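Inner membrane lipoprotein (Salmonella enterica, PDB 4C47) is required for proper surface expression of the trimeric autotransporter adhesin SadA and could take a direct part in its biogenesis. Local coordinates at residues I108-V113 / V166-K171; S78-F83 / G94-I99; M127-K132 / L146-K151; L123-T128 / L181-D186. All blocks are in the same frame, centred on the assembly; numbering follows the deposited sequence.

Contact 1. Residues I108-V113 / V166-K171; sequences IHLDLV and VTLTLK
Ile-108, Leu-110 and Leu-112 meet Val-166, Leu-168 and Leu-170 on one face of an antiparallel strand pair. Leu-110 leans toward the other strand. Its CG sits between the backbone N and the carbonyl carbon (chi1 67°), which turns the CD2 branch over the neighbouring strand. There Leu-110 CD2 lies 3.6 Å from Leu-168 CG and also rests close to the carbonyl oxygen of Val-166. In Leu-112 the CG lies beside the backbone N instead (chi1 -69°). Its CD1 lies obliquely across Val-166 and meets CG2, the branch on the backbone-N side, at 3.7 Å. Ile-108 is extended along CG1. Its terminal CD1 touches Leu-170 CD1 at 3.8 Å, two residues along from its pairing partner Leu-168.

On the reverse face His-109 and Thr-167 lie side by side and point the same way. Thr-167 OG1 stands 3.4 Å from His-109 ND1, oblique to the imidazole.

Four backbone hydrogen bonds fix the register, two between Ile-108 and Leu-168 and two between Leu-110 and Val-166. The bond from Leu-110 N to Val-166 O is 2.9 Å. Between these two pairs, His-109 and Thr-167 form a non-hydrogen-bonded pair.

Strand 164-171 is one of the two outermost strands of this sheet within the chain, and strand 91-102 flanks strand 105-114 on its other side. The leucine-rich face packs on the opposing sheet: Leu-112 on Phe-125, Leu-168 on Met-127 and Leu-170 on Trp-129. Val-166 and Leu-168 also touch Met-152 of strand 148-153.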
loop_
_atom_site.group_PDB
_atom_site.type_symbol
_atom_site.label_atom_id
_atom_site.label_comp_id
_atom_site.label_asym_id
_atom_site.label_seq_id
_atom_site.Cartn_x
_atom_site.Cartn_y
_atom_site.Cartn_z
ATOM N N ILE A 108 8.582 33.329 8.263
ATOM C CA ILE A 108 7.215 33.035 8.653
ATOM C C ILE A 108 7.073 33.079 10.163
ATOM O O ILE A 108 7.685 32.284 10.877
ATOM C CB ILE A 108 6.771 31.647 8.171
ATOM C CG1 ILE A 108 6.954 31.519 6.658
ATOM C CG2 ILE A 108 5.325 31.386 8.571
ATOM C CD1 ILE A 108 6.527 30.175 6.111
ATOM N N HIS A 109 6.268 34.017 10.646
ATOM C CA HIS A 109 5.927 34.061 12.059
ATOM C C HIS A 109 4.633 33.296 12.251
ATOM O O HIS A 109 3.627 33.606 11.619
ATOM C CB HIS A 109 5.761 35.504 12.532
ATOM C CG HIS A 109 6.996 36.333 12.377
ATOM N ND1 HIS A 109 7.924 36.478 13.385
ATOM C CD2 HIS A 109 7.461 37.051 11.328
ATOM C CE1 HIS A 109 8.906 37.255 12.965
ATOM N NE2 HIS A 109 8.650 37.618 11.721
ATOM N N LEU A 110 4.662 32.283 13.109
ATOM C CA LEU A 110 3.464 31.497 13.365
ATOM C C LEU A 110 3.319 31.141 14.836
ATOM O O LEU A 110 4.203 31.415 15.648
ATOM C CB LEU A 110 3.452 30.221 12.522
ATOM C CG LEU A 110 4.495 29.146 12.806
ATOM C CD1 LEU A 110 3.973 27.777 12.403
ATOM C CD2 LEU A 110 5.777 29.445 12.062
ATOM N N ASP A 111 2.186 30.536 15.174
ATOM C CA ASP A 111 1.998 29.935 16.485
ATOM C C ASP A 111 1.826 28.434 16.306
ATOM O O ASP A 111 1.103 27.982 15.417
ATOM C CB ASP A 111 0.772 30.519 17.194
ATOM C CG ASP A 111 1.006 31.925 17.713
ATOM O OD1 ASP A 111 2.167 32.254 18.039
ATOM O OD2 ASP A 111 0.028 32.698 17.801
ATOM N N LEU A 112 2.511 27.665 17.142
ATOM C CA LEU A 112 2.297 26.229 17.199
ATOM C C LEU A 112 1.631 25.900 18.526
ATOM O O LEU A 112 1.859 26.584 19.528
ATOM C CB LEU A 112 3.624 25.479 17.082
ATOM C CG LEU A 112 4.360 25.523 15.740
ATOM C CD1 LEU A 112 5.694 24.799 15.840
ATOM C CD2 LEU A 112 3.508 24.914 14.636
ATOM N N VAL A 113 0.805 24.861 18.532
ATOM C CA VAL A 113 0.166 24.417 19.761
ATOM C C VAL A 113 0.123 22.888 19.853
ATOM O O VAL A 113 -0.198 22.192 18.877
ATOM C CB VAL A 113 -1.257 25.012 19.924
ATOM C CG1 VAL A 113 -2.185 24.540 18.813
ATOM C CG2 VAL A 113 -1.823 24.662 21.289
ATOM N N VAL A 166 6.569 30.743 17.152
ATOM C CA VAL A 166 7.658 30.069 16.452
ATOM C C VAL A 166 7.965 30.795 15.141
ATOM O O VAL A 166 7.050 31.210 14.421
ATOM C CB VAL A 166 7.322 28.588 16.168
ATOM C CG1 VAL A 166 8.409 27.935 15.330
ATOM C CG2 VAL A 166 7.129 27.825 17.470
ATOM N N THR A 167 9.251 30.959 14.847
ATOM C CA THR A 167 9.691 31.644 13.635
ATOM C C THR A 167 10.459 30.718 12.692
ATOM O O THR A 167 11.451 30.102 13.081
ATOM C CB THR A 167 10.570 32.862 13.974
ATOM O OG1 THR A 167 9.757 33.889 14.556
ATOM C CG2 THR A 167 11.241 33.405 12.719
ATOM N N LEU A 168 9.991 30.628 11.450
ATOM C CA LEU A 168 10.660 29.836 10.430
ATOM C C LEU A 168 11.381 30.751 9.450
ATOM O O LEU A 168 10.745 31.436 8.653
ATOM C CB LEU A 168 9.647 28.982 9.667
ATOM C CG LEU A 168 8.707 28.110 10.493
ATOM C CD1 LEU A 168 7.764 27.328 9.587
ATOM C CD2 LEU A 168 9.483 27.175 11.404
ATOM N N THR A 169 12.709 30.765 9.511
ATOM C CA THR A 169 13.491 31.549 8.564
ATOM C C THR A 169 13.821 30.694 7.347
ATOM O O THR A 169 14.515 29.684 7.451
ATOM C CB THR A 169 14.781 32.112 9.187
ATOM O OG1 THR A 169 15.781 31.090 9.230
ATOM C CG2 THR A 169 14.516 32.629 10.590
ATOM N N LEU A 170 13.305 31.106 6.194
ATOM C CA LEU A 170 13.462 30.350 4.960
ATOM C C LEU A 170 14.190 31.184 3.914
ATOM O O LEU A 170 13.569 31.961 3.189
ATOM C CB LEU A 170 12.090 29.939 4.430
ATOM C CG LEU A 170 11.168 29.255 5.440
ATOM C CD1 LEU A 170 9.831 28.927 4.804
ATOM C CD2 LEU A 170 11.823 27.998 5.991
ATOM N N LYS A 171 15.508 31.027 3.841
ATOM C CA LYS A 171 16.313 31.781 2.883
ATOM C C LYS A 171 16.177 31.203 1.477
ATOM O O LYS A 171 15.915 30.012 1.310
ATOM C CB LYS A 171 17.784 31.789 3.309
#

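Contact 2. Residues S78-F83 / G94-I99; sequences SQTHYF and GRILSI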
loop_
_atom_site.group_PDB
_atom_site.type_symbol
_atom_site.label_atom_id
_atom_site.label_comp_id
_atom_site.label_asym_id
_atom_site.label_seq_id
_atom_site.Cartn_x
_atom_site.Cartn_y
_atom_site.Cartn_z
ATOM N N SER A 78 0.814 30.997 1.533
ATOM C CA SER A 78 0.192 32.242 1.106
ATOM C C SER A 78 -1.330 32.118 1.112
ATOM O O SER A 78 -2.046 33.119 1.104
ATOM C CB SER A 78 0.680 32.623 -0.291
ATOM O OG SER A 78 0.345 31.623 -1.238
ATOM N N GLN A 79 -1.816 30.880 1.124
ATOM C CA GLN A 79 -3.250 30.608 1.065
ATOM C C GLN A 79 -3.719 29.824 2.285
ATOM O O GLN A 79 -4.737 29.136 2.240
ATOM C CB GLN A 79 -3.582 29.822 -0.205
ATOM C CG GLN A 79 -3.313 30.574 -1.496
ATOM C CD GLN A 79 -4.346 31.648 -1.770
ATOM O OE1 GLN A 79 -4.254 32.762 -1.254
ATOM N NE2 GLN A 79 -5.341 31.317 -2.584
ATOM N N THR A 80 -2.975 29.932 3.379
ATOM C CA THR A 80 -3.242 29.119 4.555
ATOM C C THR A 80 -3.147 29.929 5.845
ATOM O O THR A 80 -2.263 30.770 5.998
ATOM C CB THR A 80 -2.267 27.913 4.618
ATOM O OG1 THR A 80 -2.548 27.013 3.538
ATOM C CG2 THR A 80 -2.394 27.160 5.935
ATOM N N HIS A 81 -4.077 29.686 6.763
ATOM C CA HIS A 81 -3.922 30.160 8.132
ATOM C C HIS A 81 -3.667 28.980 9.062
ATOM O O HIS A 81 -2.568 28.830 9.600
ATOM C CB HIS A 81 -5.146 30.945 8.599
ATOM C CG HIS A 81 -4.955 31.615 9.923
ATOM N ND1 HIS A 81 -3.995 32.582 10.136
ATOM C CD2 HIS A 81 -5.590 31.451 11.108
ATOM C CE1 HIS A 81 -4.053 32.990 11.391
ATOM N NE2 HIS A 81 -5.014 32.318 12.002
ATOM N N TYR A 82 -4.688 28.144 9.239
ATOM C CA TYR A 82 -4.594 26.955 10.087
ATOM C C TYR A 82 -3.988 25.779 9.331
ATOM O O TYR A 82 -4.234 25.607 8.137
ATOM C CB TYR A 82 -5.982 26.541 10.593
ATOM C CG TYR A 82 -6.567 27.442 11.661
ATOM C CD1 TYR A 82 -5.778 27.943 12.689
ATOM C CD2 TYR A 82 -7.913 27.792 11.638
ATOM C CE1 TYR A 82 -6.314 28.765 13.664
ATOM C CE2 TYR A 82 -8.456 28.616 12.604
ATOM C CZ TYR A 82 -7.652 29.099 13.617
ATOM O OH TYR A 82 -8.187 29.921 14.583
ATOM N N PHE A 83 -3.201 24.970 10.033
ATOM C CA PHE A 83 -2.751 23.682 9.509
ATOM C C PHE A 83 -2.467 22.698 10.646
ATOM O O PHE A 83 -2.297 23.096 11.793
ATOM C CB PHE A 83 -1.520 23.842 8.604
ATOM C CG PHE A 83 -0.274 24.282 9.327
ATOM C CD1 PHE A 83 0.020 25.629 9.468
ATOM C CD2 PHE A 83 0.610 23.349 9.847
ATOM C CE1 PHE A 83 1.165 26.039 10.122
ATOM C CE2 PHE A 83 1.760 23.749 10.506
ATOM C CZ PHE A 83 2.039 25.099 10.645
ATOM N N GLY A 94 -1.128 24.628 13.921
ATOM C CA GLY A 94 -0.352 25.818 13.646
ATOM C C GLY A 94 -1.184 26.888 12.975
ATOM O O GLY A 94 -2.071 26.585 12.175
ATOM N N ARG A 95 -0.904 28.144 13.307
ATOM C CA ARG A 95 -1.574 29.266 12.659
ATOM C C ARG A 95 -0.547 30.288 12.181
ATOM O O ARG A 95 0.328 30.714 12.941
ATOM C CB ARG A 95 -2.603 29.911 13.595
ATOM C CG ARG A 95 -2.029 30.456 14.899
ATOM C CD ARG A 95 -3.125 30.861 15.875
ATOM N NE ARG A 95 -2.571 31.513 17.058
ATOM C CZ ARG A 95 -3.264 31.809 18.152
ATOM N NH1 ARG A 95 -4.552 31.508 18.233
ATOM N NH2 ARG A 95 -2.660 32.404 19.169
ATOM N N ILE A 96 -0.647 30.663 10.909
ATOM C CA ILE A 96 0.304 31.589 10.310
ATOM C C ILE A 96 -0.095 33.036 10.590
ATOM O O ILE A 96 -1.158 33.491 10.172
ATOM C CB ILE A 96 0.430 31.366 8.792
ATOM C CG1 ILE A 96 0.902 29.940 8.502
ATOM C CG2 ILE A 96 1.387 32.376 8.193
ATOM C CD1 ILE A 96 1.160 29.669 7.039
ATOM N N LEU A 97 0.765 33.752 11.305
ATOM C CA LEU A 97 0.503 35.144 11.649
ATOM C C LEU A 97 0.893 36.076 10.507
ATOM O O LEU A 97 0.123 36.962 10.132
ATOM C CB LEU A 97 1.248 35.528 12.929
ATOM C CG LEU A 97 0.986 34.629 14.139
ATOM C CD1 LEU A 97 1.877 35.027 15.305
ATOM C CD2 LEU A 97 -0.482 34.673 14.540
ATOM N N SER A 98 2.086 35.869 9.952
ATOM C CA SER A 98 2.566 36.703 8.856
ATOM C C SER A 98 3.753 36.089 8.126
ATOM O O SER A 98 4.510 35.301 8.693
ATOM C CB SER A 98 2.956 38.091 9.365
ATOM O OG SER A 98 4.060 38.022 10.244
ATOM N N ILE A 99 3.902 36.457 6.859
ATOM C CA ILE A 99 5.095 36.124 6.095
ATOM C C ILE A 99 5.868 37.408 5.814
ATOM O O ILE A 99 5.339 38.340 5.207
ATOM C CB ILE A 99 4.761 35.405 4.771
ATOM C CG1 ILE A 99 4.420 33.933 5.023
ATOM C CG2 ILE A 99 5.941 35.477 3.824
ATOM C CD1 ILE A 99 2.953 33.667 5.231
#
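Three backbone hydrogen bonds join Phe-83 and His-81 to residues 94-99 of strand 91-102. Phe-83 and Gly-94 exchange two, N to O in each direction, and Ile-96 N donates to His-81 O at 3.0 Å. Between them Tyr-82 and Arg-95 form a non-hydrogen-bonded pair. Two CA-H...O contacts add to the pairing; in one, Arg-95 CA comes 3.2 Å from His-81 O.

The aromatic rings make CH-pi contacts. Gly-94 CA lies over one face of the Phe-83 ring, 4.0 Å from its centroid. With a first torsion of 67° the Phe-83 ring lies across the strand onto the glycine. On the reverse face, Arg-95 CB covers one face of the His-81 imidazole, 4.1 Å from the centroid. The edge of that ring is turned to the Ile-96 carbonyl, with His-81 ND1 3.0 Å from Ile-96 O.

The apolar contact is made by Phe-83 CE1, 4.2 Å from Ile-96 CG1, which comes in at the ring edge. Tyr-82 and Arg-95 lie side by side, with Tyr-82 CD1 3.8 Å from Arg-95 CB.

The charge of Arg-95 is used further on, in a salt bridge to Asp-111 and a cation-pi contact with Trp-163. Tyr-82 packs edge-to-face on Phe-192 of the second subunit. The arrangement is a beta hairpin of strands 82-86 and 91-102, at one border of a sheet in the beta-sandwich domain.

Contact 3. Residues M127-K132 / L146-K151; sequences MTWGTK and LLLNTK
Strands 124-130 and 148-153 form an antiparallel pair at the border of one sheet of the beta sandwich, and helix 140-146 lies in the connection between them. Four backbone hydrogen bonds zip the pair. Met-127 and Thr-150 exchange two, and Trp-129 and Leu-148 exchange two. The shortest runs 2.8 Å from Trp-129 N to Leu-148 O.

The Trp-129 indole dominates the side-chain contact. The first torsion of Trp-129, 65°, carries the indole over the neighbouring strand. One indole face covers the Leu-148 carbonyl oxygen, 3.2 Å above the ring plane, and the backbone N of Asn-149. Leu-148 CB makes a CH-pi contact over the same ring system, 3.9 Å from the centroid of the five-membered ring. Beyond the strand pair, Trp-129 NE1 donates to the carbonyl oxygen of Lys-171 in the opposing sheet. The indole therefore bridges the two sheets.

On the other face of the sheet, Thr-128 CG2 meets Leu-147 CB at 3.8 Å, with the two side chains nearly at right angles. Leu-147 CD2 lies by the carbonyl oxygen of Trp-129, beside Gly-130.

Met-127 and Thr-150 lie side by side. The chain of Met-127 folds at its last torsion (chi3 -52°), and its CE comes 3.8 Å from Thr-150 CG2. This same methyl group of Thr-150 meets the indole edge, 3.6 Å from Trp-129 CZ3.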
loop_
_atom_site.group_PDB
_atom_site.type_symbol
_atom_site.label_atom_id
_atom_site.label_comp_id
_atom_site.label_asym_id
_atom_site.label_seq_id
_atom_site.Cartn_x
_atom_site.Cartn_y
_atom_site.Cartn_z
ATOM N N MET A 127 12.004 20.650 7.213
ATOM C CA MET A 127 11.307 21.619 6.375
ATOM C C MET A 127 11.854 21.697 4.957
ATOM O O MET A 127 13.068 21.689 4.742
ATOM C CB MET A 127 11.327 23.006 7.020
ATOM C CG MET A 127 10.543 23.092 8.315
ATOM S SD MET A 127 10.575 24.748 9.012
ATOM C CE MET A 127 12.337 25.063 9.033
ATOM N N THR A 128 10.939 21.768 3.995
ATOM C CA THR A 128 11.286 21.929 2.589
ATOM C C THR A 128 10.390 23.011 2.015
ATOM O O THR A 128 9.195 23.012 2.264
ATOM C CB THR A 128 11.065 20.621 1.807
ATOM O OG1 THR A 128 11.824 19.568 2.414
ATOM C CG2 THR A 128 11.494 20.785 0.352
ATOM N N TRP A 129 10.951 23.942 1.253
ATOM C CA TRP A 129 10.137 25.050 0.767
ATOM C C TRP A 129 10.555 25.555 -0.602
ATOM O O TRP A 129 11.674 25.311 -1.057
ATOM C CB TRP A 129 10.150 26.212 1.766
ATOM C CG TRP A 129 11.494 26.834 1.946
ATOM C CD1 TRP A 129 11.961 27.958 1.338
ATOM C CD2 TRP A 129 12.551 26.365 2.790
ATOM N NE1 TRP A 129 13.250 28.226 1.751
ATOM C CE2 TRP A 129 13.634 27.259 2.645
ATOM C CE3 TRP A 129 12.690 25.275 3.659
ATOM C CZ2 TRP A 129 14.833 27.098 3.331
ATOM C CZ3 TRP A 129 13.887 25.120 4.340
ATOM C CH2 TRP A 129 14.939 26.024 4.170
ATOM N N GLY A 130 9.645 26.267 -1.259
ATOM C CA GLY A 130 9.966 26.862 -2.542
ATOM C C GLY A 130 8.757 27.295 -3.338
ATOM O O GLY A 130 7.694 27.580 -2.781
ATOM N N THR A 131 8.928 27.333 -4.654
ATOM C CA THR A 131 7.879 27.779 -5.559
ATOM C C THR A 131 6.734 26.778 -5.606
ATOM O O THR A 131 6.835 25.681 -5.054
ATOM C CB THR A 131 8.424 27.974 -6.979
ATOM O OG1 THR A 131 8.446 26.713 -7.662
ATOM C CG2 THR A 131 9.832 28.549 -6.928
ATOM N N LYS A 132 5.653 27.164 -6.279
ATOM C CA LYS A 132 4.459 26.331 -6.393
ATOM C C LYS A 132 4.760 24.955 -6.975
ATOM O O LYS A 132 5.565 24.821 -7.897
ATOM C CB LYS A 132 3.404 27.031 -7.253
ATOM N N LEU A 146 15.201 22.210 -7.258
ATOM C CA LEU A 146 15.194 23.619 -6.873
ATOM C C LEU A 146 14.684 23.856 -5.449
ATOM O O LEU A 146 14.839 24.947 -4.900
ATOM C CB LEU A 146 14.396 24.449 -7.880
ATOM C CG LEU A 146 15.135 24.721 -9.193
ATOM C CD1 LEU A 146 14.238 25.425 -10.203
ATOM C CD2 LEU A 146 16.393 25.539 -8.930
ATOM N N LEU A 147 14.090 22.829 -4.851
ATOM C CA LEU A 147 13.544 22.947 -3.501
ATOM C C LEU A 147 14.627 23.146 -2.445
ATOM O O LEU A 147 15.694 22.534 -2.512
ATOM C CB LEU A 147 12.693 21.722 -3.151
ATOM C CG LEU A 147 11.323 21.611 -3.823
ATOM C CD1 LEU A 147 10.631 20.322 -3.410
ATOM C CD2 LEU A 147 10.455 22.815 -3.493
ATOM N N LEU A 148 14.343 24.002 -1.469
ATOM C CA LEU A 148 15.271 24.256 -0.375
ATOM C C LEU A 148 14.844 23.512 0.887
ATOM O O LEU A 148 13.655 23.419 1.186
ATOM C CB LEU A 148 15.374 25.757 -0.109
ATOM C CG LEU A 148 16.031 26.557 -1.233
ATOM C CD1 LEU A 148 15.172 27.739 -1.641
ATOM C CD2 LEU A 148 17.411 27.017 -0.803
ATOM N N ASN A 149 15.815 22.976 1.620
ATOM C CA ASN A 149 15.509 22.180 2.803
ATOM C C ASN A 149 16.415 22.484 3.991
ATOM O O ASN A 149 17.557 22.913 3.818
ATOM C CB ASN A 149 15.566 20.684 2.476
ATOM C CG ASN A 149 16.772 19.998 3.089
ATOM O OD1 ASN A 149 17.881 20.072 2.558
ATOM N ND2 ASN A 149 16.561 19.322 4.215
ATOM N N THR A 150 15.893 22.257 5.194
ATOM C CA THR A 150 16.676 22.405 6.418
ATOM C C THR A 150 15.981 21.748 7.607
ATOM O O THR A 150 14.776 21.482 7.568
ATOM C CB THR A 150 16.946 23.887 6.758
ATOM O OG1 THR A 150 18.022 23.978 7.700
ATOM C CG2 THR A 150 15.701 24.542 7.343
ATOM N N LYS A 151 16.746 21.479 8.659
ATOM C CA LYS A 151 16.182 20.948 9.892
ATOM C C LYS A 151 16.256 22.004 10.986
ATOM O O LYS A 151 17.342 22.450 11.356
ATOM C CB LYS A 151 16.927 19.689 10.342
ATOM C CG LYS A 151 16.253 18.963 11.500
ATOM C CD LYS A 151 17.229 18.077 12.257
ATOM C CE LYS A 151 17.872 17.050 11.343
ATOM N NZ LYS A 151 16.865 16.120 10.764
#

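Contact 4. Residues L123-T128 / L181-D186; sequences LAFNMT and LKIGID
Phe-125 stands beside Ile-183 and Ile-185 on one face of an antiparallel strand pair, and the three side chains point the same way. Ile-185 has two branches and fills two places. Its CD1 tucks against the phenyl ring, 3.5 Å from Phe-125 CE1. The CG2 branch, anti to the backbone N, goes the other way and meets Leu-123 CD2 at 3.7 Å. Ile-185 is thus wedged between Leu-123 and Phe-125. Ile-183 fills the next notch along. Its CD1 comes 4.0 Å from Phe-125 CD1, and its CG1 is as far from Met-127 CG. At the end of this row the Leu-181 methyl CD1 sits on the carbonyl oxygen of Thr-128.

The reverse face is largely polar. Ala-124 CB abuts Asp-186 CB at 3.7 Å. Gly-184 is a gap in the row of side chains opposite Asn-126. The Asn-126 amide and the Asp-186 carboxylate are turned 71° apart. Lys-151 NZ makes a hydrogen bond to Asn-126 OD1 and a salt bridge to Asp-186 OD2. Asp-186 OD1 accepts from the backbone N of Glu-188.

Five backbone hydrogen bonds hold the strands. The one from Asn-126 N to Gly-184 O, 2.9 Å, is the most bent, 142° at the hydrogen.

Both strands are inner ones of their sheet. Strand 148-153 lies beside 124-130, and strand 73-75, just after the long N-terminal helix 8-71, lies beside 180-186. The apolar row faces the second sheet: Phe-125 packs on Leu-92 and Leu-112, Ile-185 on Leu-92 and Leu-181 on Ile-108.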
loop_
_atom_site.group_PDB
_atom_site.type_symbol
_atom_site.label_atom_id
_atom_site.label_comp_id
_atom_site.label_asym_id
_atom_site.label_seq_id
_atom_site.Cartn_x
_atom_site.Cartn_y
_atom_site.Cartn_z
ATOM N N LEU A 123 11.436 19.321 20.162
ATOM C CA LEU A 123 10.975 18.905 18.849
ATOM C C LEU A 123 11.917 19.452 17.785
ATOM O O LEU A 123 12.460 20.547 17.930
ATOM C CB LEU A 123 9.558 19.421 18.589
ATOM C CG LEU A 123 8.371 18.627 19.140
ATOM C CD1 LEU A 123 7.090 19.435 19.025
ATOM C CD2 LEU A 123 8.222 17.312 18.399
ATOM N N ALA A 124 12.114 18.681 16.722
ATOM C CA ALA A 124 12.863 19.149 15.565
ATOM C C ALA A 124 11.952 19.107 14.341
ATOM O O ALA A 124 11.098 18.228 14.227
ATOM C CB ALA A 124 14.102 18.298 15.348
ATOM N N PHE A 125 12.126 20.058 13.432
ATOM C CA PHE A 125 11.247 20.140 12.273
ATOM C C PHE A 125 12.003 19.951 10.964
ATOM O O PHE A 125 12.944 20.683 10.674
ATOM C CB PHE A 125 10.507 21.480 12.260
ATOM C CG PHE A 125 9.690 21.734 13.494
ATOM C CD1 PHE A 125 8.390 21.262 13.593
ATOM C CD2 PHE A 125 10.221 22.446 14.558
ATOM C CE1 PHE A 125 7.640 21.495 14.731
ATOM C CE2 PHE A 125 9.478 22.681 15.695
ATOM C CZ PHE A 125 8.185 22.205 15.783
ATOM N N ASN A 126 11.594 18.965 10.176
ATOM C CA ASN A 126 12.119 18.834 8.825
ATOM C C ASN A 126 11.321 19.742 7.904
ATOM O O ASN A 126 10.098 19.640 7.835
ATOM C CB ASN A 126 12.051 17.383 8.350
ATOM C CG ASN A 126 12.981 16.473 9.130
ATOM O OD1 ASN A 126 14.027 16.905 9.613
ATOM N ND2 ASN A 126 12.606 15.205 9.255
ATOM N N MET A 127 12.004 20.650 7.213
ATOM C CA MET A 127 11.307 21.619 6.375
ATOM C C MET A 127 11.854 21.697 4.957
ATOM O O MET A 127 13.068 21.689 4.742
ATOM C CB MET A 127 11.327 23.006 7.020
ATOM C CG MET A 127 10.543 23.092 8.315
ATOM S SD MET A 127 10.575 24.748 9.012
ATOM C CE MET A 127 12.337 25.063 9.033
ATOM N N THR A 128 10.939 21.768 3.995
ATOM C CA THR A 128 11.286 21.929 2.589
ATOM C C THR A 128 10.390 23.011 2.015
ATOM O O THR A 128 9.195 23.012 2.264
ATOM C CB THR A 128 11.065 20.621 1.807
ATOM O OG1 THR A 128 11.824 19.568 2.414
ATOM C CG2 THR A 128 11.494 20.785 0.352
ATOM N N LEU A 181 5.333 24.808 1.119
ATOM C CA LEU A 181 5.965 24.477 2.383
ATOM C C LEU A 181 5.572 23.074 2.814
ATOM O O LEU A 181 4.392 22.745 2.915
ATOM C CB LEU A 181 5.598 25.494 3.466
ATOM C CG LEU A 181 6.203 25.233 4.846
ATOM C CD1 LEU A 181 7.723 25.179 4.775
ATOM C CD2 LEU A 181 5.745 26.292 5.836
ATOM N N LYS A 182 6.583 22.250 3.051
ATOM C CA LYS A 182 6.411 20.894 3.529
ATOM C C LYS A 182 7.090 20.814 4.884
ATOM O O LYS A 182 8.285 21.096 5.008
ATOM C CB LYS A 182 7.079 19.919 2.565
ATOM C CG LYS A 182 7.047 18.465 2.990
ATOM C CD LYS A 182 8.040 17.668 2.152
ATOM C CE LYS A 182 7.634 16.217 2.003
ATOM N NZ LYS A 182 8.510 15.508 1.022
ATOM N N ILE A 183 6.330 20.440 5.905
ATOM C CA ILE A 183 6.869 20.399 7.257
ATOM C C ILE A 183 6.533 19.097 7.988
ATOM O O ILE A 183 5.379 18.664 8.022
ATOM C CB ILE A 183 6.429 21.632 8.075
ATOM C CG1 ILE A 183 6.997 21.565 9.495
ATOM C CG2 ILE A 183 4.911 21.766 8.095
ATOM C CD1 ILE A 183 6.781 22.827 10.294
ATOM N N GLY A 184 7.560 18.474 8.562
ATOM C CA GLY A 184 7.398 17.233 9.295
ATOM C C GLY A 184 8.099 17.239 10.642
ATOM O O GLY A 184 8.912 18.119 10.934
ATOM N N ILE A 185 7.787 16.242 11.461
ATOM C CA ILE A 185 8.335 16.144 12.810
ATOM C C ILE A 185 9.460 15.117 12.923
ATOM O O ILE A 185 9.285 13.949 12.577
ATOM C CB ILE A 185 7.240 15.761 13.828
ATOM C CG1 ILE A 185 6.148 16.826 13.872
ATOM C CG2 ILE A 185 7.841 15.573 15.211
ATOM C CD1 ILE A 185 6.639 18.162 14.351
ATOM N N ASP A 186 10.613 15.558 13.415
ATOM C CA ASP A 186 11.682 14.641 13.786
ATOM C C ASP A 186 11.530 14.311 15.268
ATOM O O ASP A 186 11.408 15.208 16.104
ATOM C CB ASP A 186 13.054 15.253 13.500
ATOM C CG ASP A 186 14.163 14.214 13.468
ATOM O OD1 ASP A 186 14.197 13.341 14.362
ATOM O OD2 ASP A 186 15.000 14.268 12.543
#

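The four contacts are strand pairings within the two sheets of one beta-sandwich domain, which follows the trimeric coiled coil. Contacts 1 and 2 lie in one sheet, their centres about 9 Å apart, joined where His-109 pairs with Leu-97 and Ser-98 at a classic beta bulge. Contacts 3 and 4 lie in the other sheet, centres about 10 Å apart, and share Met-127 and Thr-128 of strand 124-130. Contact 1 is one place where the sheets meet: its centre is about 11 Å from that of contact 4, and Ile-108 CD1 is 4.0 Å from Leu-181 CD2. Contacts 2 and 3 do not touch, with nearest atoms about 8 Å apart. Along the chain, contact 3 is nested inside the loop that contact 1 closes.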